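Local coordinates for protein WbmS, polysaccharide deacetylase involved in O-antigen biosynthesis (Bordetella bronchiseptica, PDB 3HFT) that probably removes acetyl groups from a sugar in O-antigen biosynthesis, as a putative zinc-dependent polysaccharide deacetylase, at residues I45-L53 against V228-I236. Residues are numbered along the deposited sequence; the frame is centred on the assembly and turned at random.
With EDO (1,2-ethanediol), chain D.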
# COMPACT_ATOMS: atom_id res chain seq x y z
N ILE A 45 12.82 9.85 10.42
CA ILE A 45 14.12 10.28 10.95
C ILE A 45 15.28 9.63 10.17
O ILE A 45 16.28 10.27 9.91
CB ILE A 45 14.16 10.11 12.48
CG1 ILE A 45 13.13 11.09 13.12
CG2 ILE A 45 15.60 10.34 13.06
CD1 ILE A 45 13.01 10.97 14.67
N ASP A 46 15.11 8.38 9.75
CA ASP A 46 16.09 7.65 8.94
C ASP A 46 17.54 7.77 9.42
O ASP A 46 18.45 8.09 8.64
CB ASP A 46 15.98 8.03 7.45
CG ASP A 46 14.79 7.39 6.80
OD1 ASP A 46 13.88 7.00 7.56
OD2 ASP A 46 14.75 7.29 5.56
N TRP A 47 17.74 7.51 10.70
CA TRP A 47 19.09 7.44 11.27
C TRP A 47 19.92 8.71 11.14
O TRP A 47 21.14 8.66 11.19
CB TRP A 47 19.87 6.22 10.71
CG TRP A 47 19.11 4.93 10.95
CD1 TRP A 47 19.14 4.18 12.08
CD2 TRP A 47 18.16 4.31 10.07
NE1 TRP A 47 18.29 3.12 11.96
CE2 TRP A 47 17.67 3.17 10.74
CE3 TRP A 47 17.67 4.61 8.79
CZ2 TRP A 47 16.72 2.31 10.18
CZ3 TRP A 47 16.73 3.75 8.23
CH2 TRP A 47 16.27 2.62 8.93
N ALA A 48 19.27 9.86 10.99
CA ALA A 48 20.00 11.14 10.94
C ALA A 48 20.87 11.37 12.17
O ALA A 48 20.49 11.07 13.31
CB ALA A 48 19.01 12.29 10.78
N ALA A 49 22.05 11.94 11.96
CA ALA A 49 22.89 12.35 13.04
C ALA A 49 22.10 13.37 13.88
O ALA A 49 21.24 14.06 13.36
CB ALA A 49 24.18 13.01 12.48
N ASP A 50 22.44 13.48 15.15
CA ASP A 50 21.77 14.41 16.05
C ASP A 50 21.76 15.86 15.57
O ASP A 50 20.75 16.54 15.74
CB ASP A 50 22.40 14.34 17.44
CG ASP A 50 21.96 13.12 18.24
OD1 ASP A 50 21.09 12.33 17.81
OD2 ASP A 50 22.49 12.93 19.34
N PHE A 51 22.86 16.36 14.99
CA PHE A 51 22.89 17.78 14.58
C PHE A 51 21.90 18.01 13.44
O PHE A 51 21.26 19.06 13.34
CB PHE A 51 24.31 18.27 14.23
CG PHE A 51 24.85 17.75 12.92
CD1 PHE A 51 25.51 16.53 12.86
CD2 PHE A 51 24.78 18.52 11.77
CE1 PHE A 51 26.02 16.05 11.67
CE2 PHE A 51 25.31 18.07 10.57
CZ PHE A 51 25.92 16.83 10.51
N VAL A 52 21.75 17.00 12.59
CA VAL A 52 20.79 17.05 11.48
C VAL A 52 19.36 17.01 12.02
O VAL A 52 18.52 17.80 11.61
CB VAL A 52 21.05 15.91 10.48
CG1 VAL A 52 19.91 15.80 9.43
CG2 VAL A 52 22.42 16.10 9.81
N LEU A 53 19.07 16.09 12.94
CA LEU A 53 17.71 15.99 13.50
C LEU A 53 17.40 17.27 14.27
O LEU A 53 16.31 17.82 14.14
CB LEU A 53 17.57 14.74 14.39
CG LEU A 53 16.24 14.57 15.13
CD1 LEU A 53 15.05 14.61 14.18
CD2 LEU A 53 16.26 13.26 15.91
N VAL A 228 29.82 12.54 4.23
CA VAL A 228 29.79 13.73 5.06
C VAL A 228 28.51 13.85 5.88
O VAL A 228 28.40 14.74 6.71
CB VAL A 228 29.92 14.99 4.16
CG1 VAL A 228 30.26 16.22 4.98
CG2 VAL A 228 30.98 14.76 3.09
N HIS A 229 27.57 12.92 5.70
CA HIS A 229 26.23 13.01 6.33
C HIS A 229 26.23 13.06 7.84
O HIS A 229 25.23 13.47 8.43
CB HIS A 229 25.26 11.91 5.86
CG HIS A 229 24.92 11.98 4.40
ND1 HIS A 229 24.28 10.96 3.73
CD2 HIS A 229 25.18 12.93 3.47
CE1 HIS A 229 24.13 11.29 2.46
NE2 HIS A 229 24.69 12.48 2.27
N ARG A 230 27.32 12.66 8.47
CA ARG A 230 27.41 12.73 9.91
C ARG A 230 28.53 13.67 10.35
O ARG A 230 28.93 13.62 11.50
CB ARG A 230 27.61 11.33 10.47
CG ARG A 230 26.65 10.30 9.87
CD ARG A 230 26.74 8.96 10.55
NE ARG A 230 26.19 9.07 11.89
CZ ARG A 230 24.92 8.88 12.21
NH1 ARG A 230 24.03 8.52 11.30
NH2 ARG A 230 24.53 9.05 13.45
N ASN A 231 29.00 14.55 9.45
CA ASN A 231 30.09 15.48 9.73
C ASN A 231 29.52 16.88 9.97
O ASN A 231 29.13 17.55 9.02
CB ASN A 231 31.04 15.50 8.55
CG ASN A 231 32.28 16.30 8.81
OD1 ASN A 231 32.26 17.29 9.54
ND2 ASN A 231 33.37 15.88 8.19
N PRO A 232 29.43 17.30 11.24
CA PRO A 232 28.82 18.58 11.56
C PRO A 232 29.54 19.81 11.11
O PRO A 232 28.95 20.88 11.15
CB PRO A 232 28.74 18.53 13.08
CG PRO A 232 29.80 17.65 13.47
CD PRO A 232 29.83 16.58 12.45
N VAL A 233 30.80 19.67 10.68
CA VAL A 233 31.59 20.77 10.16
C VAL A 233 31.42 20.91 8.66
O VAL A 233 31.21 21.99 8.17
CB VAL A 233 33.09 20.55 10.47
CG1 VAL A 233 33.96 21.62 9.77
CG2 VAL A 233 33.34 20.53 11.99
N ASP A 234 31.50 19.81 7.93
CA ASP A 234 31.47 19.87 6.49
C ASP A 234 30.07 19.80 5.84
O ASP A 234 29.89 20.27 4.72
CB ASP A 234 32.27 18.71 5.91
CG ASP A 234 33.77 18.90 6.02
OD1 ASP A 234 34.24 19.87 6.69
OD2 ASP A 234 34.46 18.02 5.42
N LEU A 235 29.11 19.16 6.50
CA LEU A 235 27.83 18.92 5.83
C LEU A 235 27.14 20.19 5.37
O LEU A 235 26.50 20.20 4.30
CB LEU A 235 26.89 18.07 6.69
CG LEU A 235 25.61 17.57 5.98
CD1 LEU A 235 25.95 16.78 4.71
CD2 LEU A 235 24.67 16.75 6.93
N ILE A 236 27.24 21.26 6.16
CA ILE A 236 26.56 22.51 5.84
C ILE A 236 27.03 23.08 4.47
O ILE A 236 26.27 23.79 3.78
CB ILE A 236 26.81 23.56 6.98
CG1 ILE A 236 26.01 24.85 6.73
CG2 ILE A 236 28.28 23.89 7.12
CD1 ILE A 236 24.56 24.61 6.66
C1 EDO D . 16.78 8.83 1.58
O1 EDO D . 16.22 9.65 0.55
C2 EDO D . 16.47 9.43 2.95
O2 EDO D . 16.51 8.42 3.97
O HOH W 1 22.00 8.87 14.38
O HOH W 2 22.89 12.30 9.27
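The zinc-bearing loop that links strand 39-44 to helix 50-63 meets the 228-236 loop through R230 and F51. The side chain of R230 starts away from 45-53, but a bend at chi3 (70°) brings its guanidinium alongside the backbone just ahead of the helix. R230 NH1 donates to W47 O at 2.9 Å, almost in line with the carbonyl and near the guanidinium plane. The other terminal nitrogen, NH2, gives a bond to a water that in turn donates to A48 O, while A49 lies over one face of the group. A second water bridges the two backbones: it accepts from A49 N, at the N-cap position, and donates to H229 O at 2.7 Å.

Farther along, the F51 ring lies between P232 CA over one face and V52 CG2 over the other. P232 CA sits 3.7 Å from the ring centroid, only 16° off the normal, a CH-pi contact. L235 CD2 fills in beside this sandwich, 3.8 Å from F51 CZ and 3.7 Å from V52 CG2; Y213 of helix 209-214 meets F51 edge-to-face. N231 OD1 accepts from V233 N in the carbonyl plane, closing an Asx turn, and from D234 N above it, completing an Asx motif.

D46, one residue before W47, binds zinc through OD1 with H92 and H127, and its OD2 accepts from the O2 of an ethanediol, probably from the crystallisation liquor, at 2.6 Å. R230 thus bonds to the type I' turn that carries a metal ligand, in the Asp-His-His zinc site characteristic of polysaccharide deacetylases.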